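PDB 5Z6O: protease from Penicillium cyclopium, which cleaves peptide bonds as a subtilisin-type serine endopeptidase related to proteinase K, probably acting on casein, gelatin and type IV collagen. Local coordinates for residues A[74-79]-A[227-232]; A[132-137]-A[158-163]; A[32-37]-A[89-94]; A[40-45]-A[98-103]; A[166-171]-A[196-201]. One frame throughout, in Å; residues are numbered along the deposited sequence.

Contact 1 (A[74-79]-A[227-232]); sequences GTHTAS and TSMAAP. With PMS (phenylmethanesulfonic acid), chain C.
H76 meets M229 through ND1 and CE1 of its imidazole. A chi1 of -169° sets CG anti to the backbone N and carries the ring out to this neighbour, where H76 ND1 lies 3.9 Å from M229 CE and H76 CE1 lies 3.9 Å from M229 CG. The sulfur approaches obliquely, M229 SD being 5.4 Å from the ring centroid and 50° off the ring normal. The ring's rotation is further held by the bond from H76 NE2 to K222 O. One residue on, T77 touches the second helix with its methyl: T77 CG2 is 3.4 Å from S228 O. T77 OG1 hydrogen-bonds H73 O, one turn back in its own helix. T77 O abuts the proline, with P232 CB at 3.3 Å. S228, the probable charge-relay serine, is covalently modified, its OG 1.6 Å from S of phenylmethanesulfonic acid. S228 N donates to ligand O1S at 3.1 Å, and N165 ND2 also bonds the ligand, as in a subtilisin oxyanion hole. The short helical segments approach to 8.8 Å between axes at 36°. Strand 212-215 flanks them, I212 against M229 and A214 against H76, while N134 of strand 131-135 touches P232.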
# COMPACT_ATOMS: atom_id res chain seq x y z
N GLY A 74 -1.93 -8.61 7.21
CA GLY A 74 -2.86 -7.49 7.11
C GLY A 74 -2.54 -6.38 8.09
O GLY A 74 -2.65 -5.20 7.75
N THR A 75 -2.08 -6.74 9.30
CA THR A 75 -1.67 -5.73 10.27
C THR A 75 -0.39 -5.04 9.84
O THR A 75 -0.24 -3.82 9.97
CB THR A 75 -1.45 -6.40 11.63
OG1 THR A 75 -2.69 -7.00 12.04
CG2 THR A 75 -0.92 -5.37 12.70
N HIS A 76 0.54 -5.82 9.31
CA HIS A 76 1.84 -5.29 8.92
C HIS A 76 1.68 -4.28 7.77
O HIS A 76 2.21 -3.16 7.82
CB HIS A 76 2.73 -6.48 8.52
CG HIS A 76 4.19 -6.14 8.33
ND1 HIS A 76 4.71 -5.61 7.15
CD2 HIS A 76 5.25 -6.29 9.16
CE1 HIS A 76 6.02 -5.44 7.29
NE2 HIS A 76 6.37 -5.86 8.49
N THR A 77 0.90 -4.64 6.76
CA THR A 77 0.71 -3.72 5.64
C THR A 77 -0.11 -2.49 6.03
O THR A 77 0.23 -1.36 5.64
CB THR A 77 0.07 -4.42 4.44
OG1 THR A 77 -1.22 -4.93 4.79
CG2 THR A 77 1.01 -5.60 3.95
N ALA A 78 -1.18 -2.68 6.84
CA ALA A 78 -1.88 -1.49 7.31
C ALA A 78 -0.94 -0.58 8.12
O ALA A 78 -1.04 0.65 8.08
CB ALA A 78 -3.07 -1.92 8.18
N SER A 79 -0.04 -1.19 8.87
CA SER A 79 0.89 -0.42 9.70
C SER A 79 1.87 0.39 8.84
O SER A 79 2.13 1.56 9.14
CB SER A 79 1.64 -1.39 10.64
OG SER A 79 2.63 -0.71 11.37
N THR A 227 6.61 -7.70 -2.46
CA THR A 227 5.89 -6.55 -3.02
C THR A 227 4.66 -6.21 -2.17
O THR A 227 4.14 -5.10 -2.28
CB THR A 227 5.46 -6.79 -4.46
OG1 THR A 227 4.70 -7.99 -4.54
CG2 THR A 227 6.68 -6.93 -5.42
N SER A 228 4.20 -7.16 -1.33
CA SER A 228 3.18 -6.83 -0.32
C SER A 228 3.60 -5.68 0.58
O SER A 228 2.74 -4.97 1.11
CB SER A 228 2.86 -8.06 0.57
OG SER A 228 2.24 -9.08 -0.20
N MET A 229 4.90 -5.57 0.86
CA MET A 229 5.42 -4.49 1.70
C MET A 229 5.59 -3.19 0.93
O MET A 229 5.57 -2.10 1.52
CB MET A 229 6.77 -4.91 2.29
CG MET A 229 6.68 -5.92 3.46
SD MET A 229 6.01 -7.54 2.99
CE MET A 229 4.45 -7.57 3.83
N ALA A 230 5.76 -3.29 -0.37
CA ALA A 230 5.98 -2.13 -1.22
C ALA A 230 4.67 -1.38 -1.45
O ALA A 230 4.59 -0.17 -1.21
CB ALA A 230 6.60 -2.62 -2.55
N ALA A 231 3.61 -2.09 -1.82
CA ALA A 231 2.33 -1.43 -2.12
C ALA A 231 1.82 -0.49 -1.02
O ALA A 231 1.36 0.62 -1.36
CB ALA A 231 1.26 -2.48 -2.45
N PRO A 232 1.83 -0.84 0.27
CA PRO A 232 1.27 0.07 1.27
C PRO A 232 2.08 1.34 1.45
O PRO A 232 1.51 2.34 1.92
CB PRO A 232 1.24 -0.78 2.56
CG PRO A 232 2.17 -1.89 2.32
CD PRO A 232 2.09 -2.17 0.84
C PMS C . 1.95 -11.59 -0.47
S PMS C . 3.14 -10.35 0.11
C1 PMS C . 1.72 -11.47 -1.98
C2 PMS C . 1.75 -10.24 -2.64
C3 PMS C . 1.53 -10.18 -4.01
C4 PMS C . 1.29 -11.33 -4.74
C5 PMS C . 1.27 -12.55 -4.08
C6 PMS C . 1.50 -12.62 -2.72
O2S PMS C . 3.77 -10.74 1.41
O1S PMS C . 4.33 -10.25 -0.81

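Contact 2 (A[132-137]-A[158-163]); sequences VMNMSL and FLSVAA. With PMS (phenylmethanesulfonic acid), chain C.
Four backbone hydrogen bonds join M133 and M135 to F158, S160 and A162, alternating in direction as parallel strands require. M133 N donates to F158 O at 2.7 Å, S160 N to M133 O at 3.0 Å, M135 N to S160 O at 2.9 Å, and A162 N to M135 O at 3.1 Å with an N-H...O angle of 165°. Past the last bond water 1 bridges the strands' ends, donating to both L137 O and A162 O. The bridges pair V132 with F158 through M135 with V161, and helix 143-154 connects the two strands, making a beta-alpha-beta crossover within the central parallel sheet of the subtilase fold. Beyond the carboxyl ends lies the ligand's phenyl ring, with A162 CB 3.7 Å from its C3, consistent with the S1 pocket of subtilisins. On the face bearing M133, M135 and L159, the leucine holds CG anti to its backbone N (chi1 177°), which carries the branch out beside M133. Its methyl CD1 wedges between the methionines, 3.7 Å from M133 CG and 3.8 Å from M135 CG. Helix 108-124 covers this side. On the other face V132 and F158 run side by side, and V132 CG1 reaches the phenyl edge near the ring plane, 4.0 Å from F158 CD2.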
# COMPACT_ATOMS: atom_id res chain seq x y z
N VAL A 132 -8.61 5.38 -0.39
CA VAL A 132 -7.47 4.60 -0.85
C VAL A 132 -7.72 3.14 -0.52
O VAL A 132 -8.28 2.82 0.54
CB VAL A 132 -6.16 5.11 -0.18
CG1 VAL A 132 -5.00 4.13 -0.41
CG2 VAL A 132 -5.84 6.50 -0.70
N MET A 133 -7.38 2.26 -1.44
CA MET A 133 -7.46 0.84 -1.18
C MET A 133 -6.11 0.22 -1.43
O MET A 133 -5.49 0.49 -2.46
CB MET A 133 -8.52 0.18 -2.08
CG MET A 133 -8.63 -1.33 -1.86
SD MET A 133 -9.86 -2.15 -2.92
CE MET A 133 -11.39 -1.58 -2.19
N ASN A 134 -5.66 -0.62 -0.51
CA ASN A 134 -4.40 -1.33 -0.69
C ASN A 134 -4.66 -2.82 -0.87
O ASN A 134 -5.33 -3.45 -0.04
CB ASN A 134 -3.47 -1.12 0.50
CG ASN A 134 -2.10 -1.76 0.24
OD1 ASN A 134 -1.30 -1.24 -0.54
ND2 ASN A 134 -1.86 -2.90 0.86
N MET A 135 -4.07 -3.41 -1.91
CA MET A 135 -4.25 -4.85 -2.18
C MET A 135 -2.87 -5.47 -2.27
O MET A 135 -2.24 -5.41 -3.31
CB MET A 135 -5.04 -5.13 -3.45
CG MET A 135 -6.53 -4.88 -3.22
SD MET A 135 -7.54 -5.49 -4.65
CE MET A 135 -7.29 -7.25 -4.59
N SER A 136 -2.40 -6.04 -1.18
CA SER A 136 -1.10 -6.71 -1.17
C SER A 136 -1.29 -8.20 -1.35
O SER A 136 -0.94 -8.98 -0.50
CB SER A 136 -0.36 -6.42 0.13
OG SER A 136 0.14 -5.08 0.16
N LEU A 137 -1.97 -8.59 -2.41
CA LEU A 137 -2.22 -9.98 -2.73
C LEU A 137 -2.34 -10.05 -4.25
O LEU A 137 -2.53 -9.04 -4.93
CB LEU A 137 -3.48 -10.51 -2.06
CG LEU A 137 -4.77 -9.72 -2.33
CD1 LEU A 137 -5.47 -10.15 -3.61
CD2 LEU A 137 -5.72 -9.83 -1.13
N PHE A 158 -8.65 5.13 -5.03
CA PHE A 158 -7.31 4.87 -5.56
C PHE A 158 -6.91 3.47 -5.14
O PHE A 158 -7.21 3.04 -4.03
CB PHE A 158 -6.32 5.90 -5.01
CG PHE A 158 -4.86 5.54 -5.21
CD1 PHE A 158 -4.18 5.89 -6.36
CD2 PHE A 158 -4.18 4.83 -4.23
CE1 PHE A 158 -2.83 5.55 -6.52
CE2 PHE A 158 -2.85 4.50 -4.36
CZ PHE A 158 -2.17 4.87 -5.50
N LEU A 159 -6.25 2.73 -6.04
CA LEU A 159 -5.98 1.33 -5.74
C LEU A 159 -4.51 1.04 -5.98
O LEU A 159 -4.04 1.09 -7.12
CB LEU A 159 -6.90 0.41 -6.56
CG LEU A 159 -6.68 -1.10 -6.39
CD1 LEU A 159 -6.63 -1.53 -4.92
CD2 LEU A 159 -7.81 -1.82 -7.13
N SER A 160 -3.76 0.78 -4.92
CA SER A 160 -2.37 0.34 -5.05
C SER A 160 -2.31 -1.18 -4.91
O SER A 160 -2.90 -1.75 -3.99
CB SER A 160 -1.48 1.01 -3.99
OG SER A 160 -1.95 0.74 -2.70
N VAL A 161 -1.59 -1.83 -5.82
CA VAL A 161 -1.53 -3.28 -5.93
C VAL A 161 -0.09 -3.76 -5.94
O VAL A 161 0.73 -3.23 -6.70
CB VAL A 161 -2.25 -3.73 -7.22
CG1 VAL A 161 -2.18 -5.21 -7.38
CG2 VAL A 161 -3.73 -3.31 -7.20
N ALA A 162 0.19 -4.81 -5.17
CA ALA A 162 1.50 -5.46 -5.23
C ALA A 162 1.71 -6.08 -6.60
O ALA A 162 0.81 -6.73 -7.17
CB ALA A 162 1.62 -6.52 -4.15
N ALA A 163 2.91 -5.93 -7.15
CA ALA A 163 3.13 -6.48 -8.49
C ALA A 163 3.23 -7.99 -8.49
O ALA A 163 2.99 -8.62 -9.54
CB ALA A 163 4.39 -5.89 -9.11
C PMS C . 1.95 -11.59 -0.47
S PMS C . 3.14 -10.35 0.11
C1 PMS C . 1.72 -11.47 -1.98
C2 PMS C . 1.75 -10.24 -2.64
C3 PMS C . 1.53 -10.18 -4.01
C4 PMS C . 1.29 -11.33 -4.74
C5 PMS C . 1.27 -12.55 -4.08
C6 PMS C . 1.50 -12.62 -2.72
O2S PMS C . 3.77 -10.74 1.41
O1S PMS C . 4.33 -10.25 -0.81
O HOH W 1 -1.65 -8.17 -7.50

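Contact 3 (A[32-37]-A[89-94]); sequences AGEGIV and AKKASV
The flat peptide group of A32 is met at its oxygen by K91 N, which lies in the carbonyl plane at 2.9 Å from A32 O with an N-H...O angle of 151°. A second backbone bond runs from S93 N to I36 O at 2.9 Å. Between them the G33 carbonyl receives a CA-H...O contact, A92 CA being 3.4 Å from G33 O. The flat carboxylate of E34 stays clear of the lysine ammonium, its OE1 4.9 Å from K91 NZ; water 2 donates to E34 OE2 and has a weak bond from K91 NZ. Direct contact is made by the aliphatic part of the lysine. K91 leaves its backbone with CG anti to the carbonyl carbon (chi1 -69°) and then runs extended, so that its CG passes 3.8 Å from A32 CB, while K91 CB lies 3.8 Å from E34 CB. Water 3 bridges the two segments, accepting from G35 N, donating to K91 O and bonding S93 OG. Inward, A92 CB lies 3.6 Å from I36 O, and the I36 side chain turns to helix 227-245. Each segment is folded by a turn, type II from G33 to I36 and type I from A89 to A92. These turns lead into the V37-S93 bridge, which opens the parallel pairing of strands 37-42 and 93-98 in the central subtilase sheet, far from the catalytic end.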
# COMPACT_ATOMS: atom_id res chain seq x y z
N ALA A 32 -0.36 14.88 7.20
CA ALA A 32 -0.15 13.46 7.51
C ALA A 32 -1.32 12.57 7.09
O ALA A 32 -1.60 11.57 7.74
CB ALA A 32 0.13 13.28 9.02
N GLY A 33 -1.99 12.90 5.98
CA GLY A 33 -3.07 12.06 5.51
C GLY A 33 -4.35 12.16 6.31
O GLY A 33 -5.24 11.34 6.12
N GLU A 34 -4.49 13.15 7.17
CA GLU A 34 -5.68 13.20 8.01
C GLU A 34 -6.94 13.35 7.17
O GLU A 34 -6.95 14.06 6.17
CB GLU A 34 -5.59 14.40 8.99
CG GLU A 34 -6.68 14.38 10.07
CD GLU A 34 -6.37 15.33 11.24
OE1 GLU A 34 -6.06 16.51 10.98
OE2 GLU A 34 -6.42 14.88 12.40
N GLY A 35 -7.99 12.64 7.56
CA GLY A 35 -9.24 12.72 6.86
C GLY A 35 -9.37 11.81 5.66
O GLY A 35 -10.43 11.79 5.02
N ILE A 36 -8.33 11.05 5.34
CA ILE A 36 -8.38 10.08 4.24
C ILE A 36 -8.60 8.69 4.81
O ILE A 36 -7.96 8.31 5.79
CB ILE A 36 -7.09 10.11 3.41
CG1 ILE A 36 -6.79 11.53 2.95
CG2 ILE A 36 -7.24 9.18 2.19
CD1 ILE A 36 -7.92 12.13 2.07
N VAL A 37 -9.46 7.90 4.16
CA VAL A 37 -9.74 6.52 4.58
C VAL A 37 -8.93 5.58 3.71
O VAL A 37 -8.93 5.70 2.47
CB VAL A 37 -11.24 6.21 4.45
CG1 VAL A 37 -11.51 4.76 4.85
CG2 VAL A 37 -12.04 7.19 5.32
N ALA A 89 1.36 7.57 6.40
CA ALA A 89 0.30 8.57 6.57
C ALA A 89 -0.21 8.40 7.99
O ALA A 89 -1.18 7.67 8.24
CB ALA A 89 -0.83 8.40 5.53
N LYS A 90 0.44 9.11 8.92
CA LYS A 90 0.29 8.81 10.34
C LYS A 90 -1.02 9.29 10.95
O LYS A 90 -1.26 8.99 12.11
CB LYS A 90 1.47 9.41 11.11
CG LYS A 90 2.81 8.78 10.67
CD LYS A 90 3.96 9.23 11.54
CE LYS A 90 5.25 8.77 10.91
NZ LYS A 90 5.55 7.34 11.13
N LYS A 91 -1.85 10.03 10.21
CA LYS A 91 -3.17 10.47 10.72
C LYS A 91 -4.33 9.96 9.89
O LYS A 91 -5.48 10.31 10.18
CB LYS A 91 -3.24 12.01 10.79
CG LYS A 91 -2.31 12.55 11.87
CD LYS A 91 -2.40 14.06 11.96
CE LYS A 91 -1.78 14.56 13.26
NZ LYS A 91 -1.76 16.06 13.21
N ALA A 92 -4.06 9.11 8.90
CA ALA A 92 -5.13 8.56 8.07
C ALA A 92 -6.00 7.62 8.90
O ALA A 92 -5.58 7.12 9.95
CB ALA A 92 -4.55 7.81 6.85
N SER A 93 -7.23 7.41 8.44
CA SER A 93 -8.10 6.37 8.98
C SER A 93 -7.89 5.07 8.22
O SER A 93 -7.64 5.08 7.01
CB SER A 93 -9.57 6.77 8.87
OG SER A 93 -9.82 8.00 9.52
N VAL A 94 -8.02 3.94 8.93
CA VAL A 94 -7.74 2.62 8.37
C VAL A 94 -8.94 1.73 8.61
O VAL A 94 -9.47 1.70 9.72
CB VAL A 94 -6.49 1.98 9.00
CG1 VAL A 94 -6.25 0.64 8.39
CG2 VAL A 94 -5.35 2.84 8.77
O HOH W 2 -4.91 16.22 14.35
O HOH W 3 -8.18 10.50 9.61

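Contact 4 (A[40-45]-A[98-103]); sequences GVDTGI and KVLGAD
V41 and V99 meet through their methyls, CG1 of V41 standing 3.8 Å from CG2 of V99. V41 CG1 is trans to the backbone N (chi1 178°), which points it across at V99. The adjacent D42 O accepts twice: V99 N comes in straight at 2.9 Å with an N-H...O angle of 170°, and L100 N at 3.3 Å stands well above the carbonyl plane. D42 OD1 takes T43 N at 2.7 Å with the lone pair that faces away from OD2. This aspartate, probably the charge-relay acid, ends strand 37-42 at the carboxyl end of the central parallel sheet, where the subtilase active site is built. Its side chain packs on H73, the probable relay histidine, and its OD2 has a weak hydrogen bond with T77 OG1. T43 OG1, lodged between the backbone N and carbonyl carbon, bonds D69 and G74, whereas T43 CG2 rests 3.9 Å from L100 CB. K98 runs extended past the T43 carbonyl, its CD 3.4 Å from T43 O, until NZ reaches a salt bridge with D64 and the carbonyls of D66 and T68. L100 O is buried without a polar partner, receiving a CA-H...O contact from T43 CA.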
# COMPACT_ATOMS: atom_id res chain seq x y z
N GLY A 40 -7.70 -1.61 3.91
CA GLY A 40 -6.70 -2.66 3.85
C GLY A 40 -7.36 -3.97 3.50
O GLY A 40 -8.09 -4.54 4.32
N VAL A 41 -7.16 -4.45 2.28
CA VAL A 41 -7.84 -5.65 1.78
C VAL A 41 -6.85 -6.80 1.91
O VAL A 41 -5.95 -6.96 1.07
CB VAL A 41 -8.30 -5.45 0.33
CG1 VAL A 41 -8.97 -6.70 -0.20
CG2 VAL A 41 -9.26 -4.24 0.21
N ASP A 42 -6.98 -7.61 2.96
CA ASP A 42 -5.87 -8.48 3.36
C ASP A 42 -6.37 -9.52 4.36
O ASP A 42 -7.55 -9.90 4.32
CB ASP A 42 -4.74 -7.62 3.94
CG ASP A 42 -3.38 -8.21 3.74
OD1 ASP A 42 -3.16 -9.36 4.18
OD2 ASP A 42 -2.52 -7.49 3.17
N THR A 43 -5.50 -9.98 5.26
CA THR A 43 -5.87 -10.97 6.27
C THR A 43 -6.59 -10.40 7.49
O THR A 43 -6.81 -11.14 8.46
CB THR A 43 -4.63 -11.74 6.74
OG1 THR A 43 -3.73 -10.87 7.43
CG2 THR A 43 -3.90 -12.37 5.57
N GLY A 44 -6.98 -9.13 7.49
CA GLY A 44 -7.48 -8.48 8.68
C GLY A 44 -6.41 -7.65 9.37
O GLY A 44 -5.24 -7.68 9.03
N ILE A 45 -6.85 -6.86 10.35
CA ILE A 45 -5.96 -5.95 11.07
C ILE A 45 -6.20 -6.11 12.56
O ILE A 45 -7.35 -6.15 13.00
CB ILE A 45 -6.22 -4.49 10.69
CG1 ILE A 45 -6.01 -4.25 9.20
CG2 ILE A 45 -5.31 -3.55 11.50
CD1 ILE A 45 -6.53 -2.86 8.79
N LYS A 98 -11.23 -7.94 5.71
CA LYS A 98 -10.58 -9.25 5.80
C LYS A 98 -11.15 -10.16 4.72
O LYS A 98 -12.36 -10.47 4.73
CB LYS A 98 -10.81 -9.87 7.17
CG LYS A 98 -10.19 -11.26 7.26
CD LYS A 98 -10.16 -11.79 8.73
CE LYS A 98 -9.92 -13.27 8.69
NZ LYS A 98 -9.74 -13.75 10.10
N VAL A 99 -10.30 -10.58 3.77
CA VAL A 99 -10.75 -11.40 2.63
C VAL A 99 -9.91 -12.66 2.52
O VAL A 99 -10.20 -13.54 1.70
CB VAL A 99 -10.69 -10.61 1.31
CG1 VAL A 99 -11.57 -9.35 1.35
CG2 VAL A 99 -9.23 -10.26 0.97
N LEU A 100 -8.86 -12.76 3.33
CA LEU A 100 -7.98 -13.93 3.38
C LEU A 100 -7.97 -14.50 4.79
O LEU A 100 -8.03 -13.76 5.77
CB LEU A 100 -6.54 -13.57 3.02
CG LEU A 100 -6.32 -12.73 1.75
CD1 LEU A 100 -4.84 -12.33 1.69
CD2 LEU A 100 -6.73 -13.53 0.54
N GLY A 101 -7.84 -15.83 4.88
CA GLY A 101 -7.86 -16.53 6.15
C GLY A 101 -6.52 -16.49 6.85
O GLY A 101 -5.56 -15.85 6.42
N ALA A 102 -6.45 -17.22 7.97
CA ALA A 102 -5.22 -17.19 8.76
C ALA A 102 -4.02 -17.75 8.00
O ALA A 102 -2.89 -17.34 8.29
CB ALA A 102 -5.41 -17.94 10.08
N ASP A 103 -4.23 -18.60 7.01
CA ASP A 103 -3.09 -19.09 6.24
C ASP A 103 -2.76 -18.23 5.02
O ASP A 103 -1.89 -18.60 4.23
CB ASP A 103 -3.33 -20.54 5.80
CG ASP A 103 -4.51 -20.69 4.86
OD1 ASP A 103 -5.21 -19.69 4.58
OD2 ASP A 103 -4.74 -21.83 4.40
O HOH W 4 -6.56 -13.75 9.28

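Contact 5 (A[166-171]-A[196-201]); sequences EAQDAS and FTNFGS
N198 and E166 join two loops that follow strands 157-162 and 182-187 beside the inhibitor site, the E166 side chain being about 4 Å from the bound phenylmethanesulfonic acid. The amide of N198 is gripped at both its oxygen and its nitrogen. Its OD1 accepts from E166 N at 2.9 Å and from Q168 N at 3.1 Å, the two donors arriving from opposite faces of the amide plane. Its ND2 donates to E166 OE1 at 3.0 Å, meeting that oxygen from above the carboxylate plane, and also to A163 O. Further along, F199 N donates to Q168 O at 3.0 Å and A170 N to F199 O at 2.8 Å, which bridges the backbones at D169 and F199. The F199 ring, placed by a chi1 of 50° between backbone N and carbonyl carbon, lies under the Q168-D169 peptide: Q168 C is 3.6 Å above its plane, near the rim. D169 OD1 accepts from S171 N at 2.9 Å and from S171 OG, while waters 5 and 6 link its carboxylate to S201. The S171 N to D169 OD1 bond makes an Asx turn that leads the loop into the 3-10 segment that starts at A170.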
# COMPACT_ATOMS: atom_id res chain seq x y z
N GLU A 166 7.08 -13.34 -8.23
CA GLU A 166 7.53 -14.52 -8.95
C GLU A 166 8.63 -14.21 -9.96
O GLU A 166 8.92 -15.04 -10.83
CB GLU A 166 6.36 -15.21 -9.64
CG GLU A 166 5.25 -15.60 -8.68
CD GLU A 166 4.25 -14.46 -8.47
OE1 GLU A 166 3.97 -13.68 -9.41
OE2 GLU A 166 3.74 -14.35 -7.34
N ALA A 167 9.27 -13.05 -9.84
CA ALA A 167 10.32 -12.63 -10.76
C ALA A 167 9.88 -12.85 -12.21
O ALA A 167 10.58 -13.47 -13.02
CB ALA A 167 11.63 -13.37 -10.45
N GLN A 168 8.69 -12.38 -12.53
CA GLN A 168 8.22 -12.49 -13.90
C GLN A 168 7.49 -11.22 -14.29
O GLN A 168 7.24 -10.32 -13.48
CB GLN A 168 7.33 -13.72 -14.08
CG GLN A 168 5.94 -13.63 -13.49
CD GLN A 168 5.09 -14.88 -13.79
OE1 GLN A 168 3.94 -14.78 -14.23
NE2 GLN A 168 5.67 -16.05 -13.53
N ASP A 169 7.12 -11.15 -15.57
CA ASP A 169 6.35 -10.02 -16.05
C ASP A 169 4.98 -9.99 -15.38
O ASP A 169 4.22 -10.95 -15.45
CB ASP A 169 6.21 -10.10 -17.57
CG ASP A 169 5.73 -8.81 -18.17
OD1 ASP A 169 4.63 -8.36 -17.82
OD2 ASP A 169 6.46 -8.21 -19.01
N ALA A 170 4.65 -8.87 -14.74
CA ALA A 170 3.42 -8.80 -13.97
C ALA A 170 2.18 -8.73 -14.85
O ALA A 170 1.07 -8.75 -14.31
CB ALA A 170 3.44 -7.59 -13.03
N SER A 171 2.30 -8.66 -16.17
CA SER A 171 1.09 -8.67 -16.99
C SER A 171 0.35 -10.00 -16.91
O SER A 171 -0.82 -10.05 -17.31
CB SER A 171 1.44 -8.37 -18.45
OG SER A 171 2.28 -9.38 -18.94
N PHE A 196 13.08 -10.94 -6.09
CA PHE A 196 11.80 -11.62 -6.27
C PHE A 196 10.76 -10.80 -7.01
O PHE A 196 9.71 -11.34 -7.33
CB PHE A 196 11.22 -12.01 -4.90
CG PHE A 196 11.14 -10.85 -3.94
CD1 PHE A 196 10.09 -9.93 -4.04
CD2 PHE A 196 12.13 -10.65 -2.96
CE1 PHE A 196 10.02 -8.84 -3.18
CE2 PHE A 196 12.06 -9.56 -2.07
CZ PHE A 196 10.98 -8.64 -2.19
N THR A 197 10.98 -9.51 -7.25
CA THR A 197 9.86 -8.67 -7.69
C THR A 197 9.44 -8.97 -9.12
O THR A 197 10.28 -9.23 -9.99
CB THR A 197 10.17 -7.16 -7.53
OG1 THR A 197 8.95 -6.42 -7.72
CG2 THR A 197 11.19 -6.69 -8.58
N ASN A 198 8.13 -8.95 -9.35
CA ASN A 198 7.63 -8.92 -10.71
C ASN A 198 7.96 -7.56 -11.32
O ASN A 198 8.25 -6.61 -10.60
CB ASN A 198 6.12 -9.19 -10.75
CG ASN A 198 5.77 -10.67 -10.55
OD1 ASN A 198 6.63 -11.52 -10.38
ND2 ASN A 198 4.49 -10.95 -10.54
N PHE A 199 7.93 -7.49 -12.65
CA PHE A 199 8.43 -6.32 -13.38
C PHE A 199 7.62 -6.17 -14.65
O PHE A 199 6.57 -6.80 -14.84
CB PHE A 199 9.93 -6.46 -13.70
CG PHE A 199 10.27 -7.78 -14.34
CD1 PHE A 199 10.07 -7.98 -15.72
CD2 PHE A 199 10.73 -8.84 -13.56
CE1 PHE A 199 10.35 -9.21 -16.29
CE2 PHE A 199 11.01 -10.06 -14.14
CZ PHE A 199 10.82 -10.25 -15.50
N GLY A 200 8.10 -5.31 -15.55
CA GLY A 200 7.48 -5.14 -16.85
C GLY A 200 6.77 -3.81 -16.96
O GLY A 200 6.76 -2.99 -16.04
N SER A 201 6.13 -3.64 -18.11
CA SER A 201 5.60 -2.35 -18.46
C SER A 201 4.35 -1.99 -17.65
O SER A 201 3.96 -0.82 -17.65
CB SER A 201 5.29 -2.30 -19.95
OG SER A 201 4.23 -3.19 -20.26
O HOH W 5 6.52 -5.86 -20.12
O HOH W 6 3.78 -5.75 -18.26

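Contacts 1, 2 and 4 converge on the catalytic end of the sheet. Contacts 1 and 2, centres 9 Å apart, both touch phenylmethanesulfonic acid and meet where S136 OG bonds S228 O at 2.8 Å. Contact 4 brings D42 to within about 6 Å of S228, side chain to side chain, and is tied to contact 1 by G74 N and T43 OG1 at 2.9 Å. Strand pairing joins contact 2 to contact 4 through V41 N and N134 O (3.1 Å), and to contact 3 through V132 N and V37 O (2.9 Å). Contact 5 joins contact 2 through N198 ND2 and A163 O (2.9 Å), packs on contact 1 where T227 meets T197 and F196, and lies 30 Å from contact 3, centre to centre.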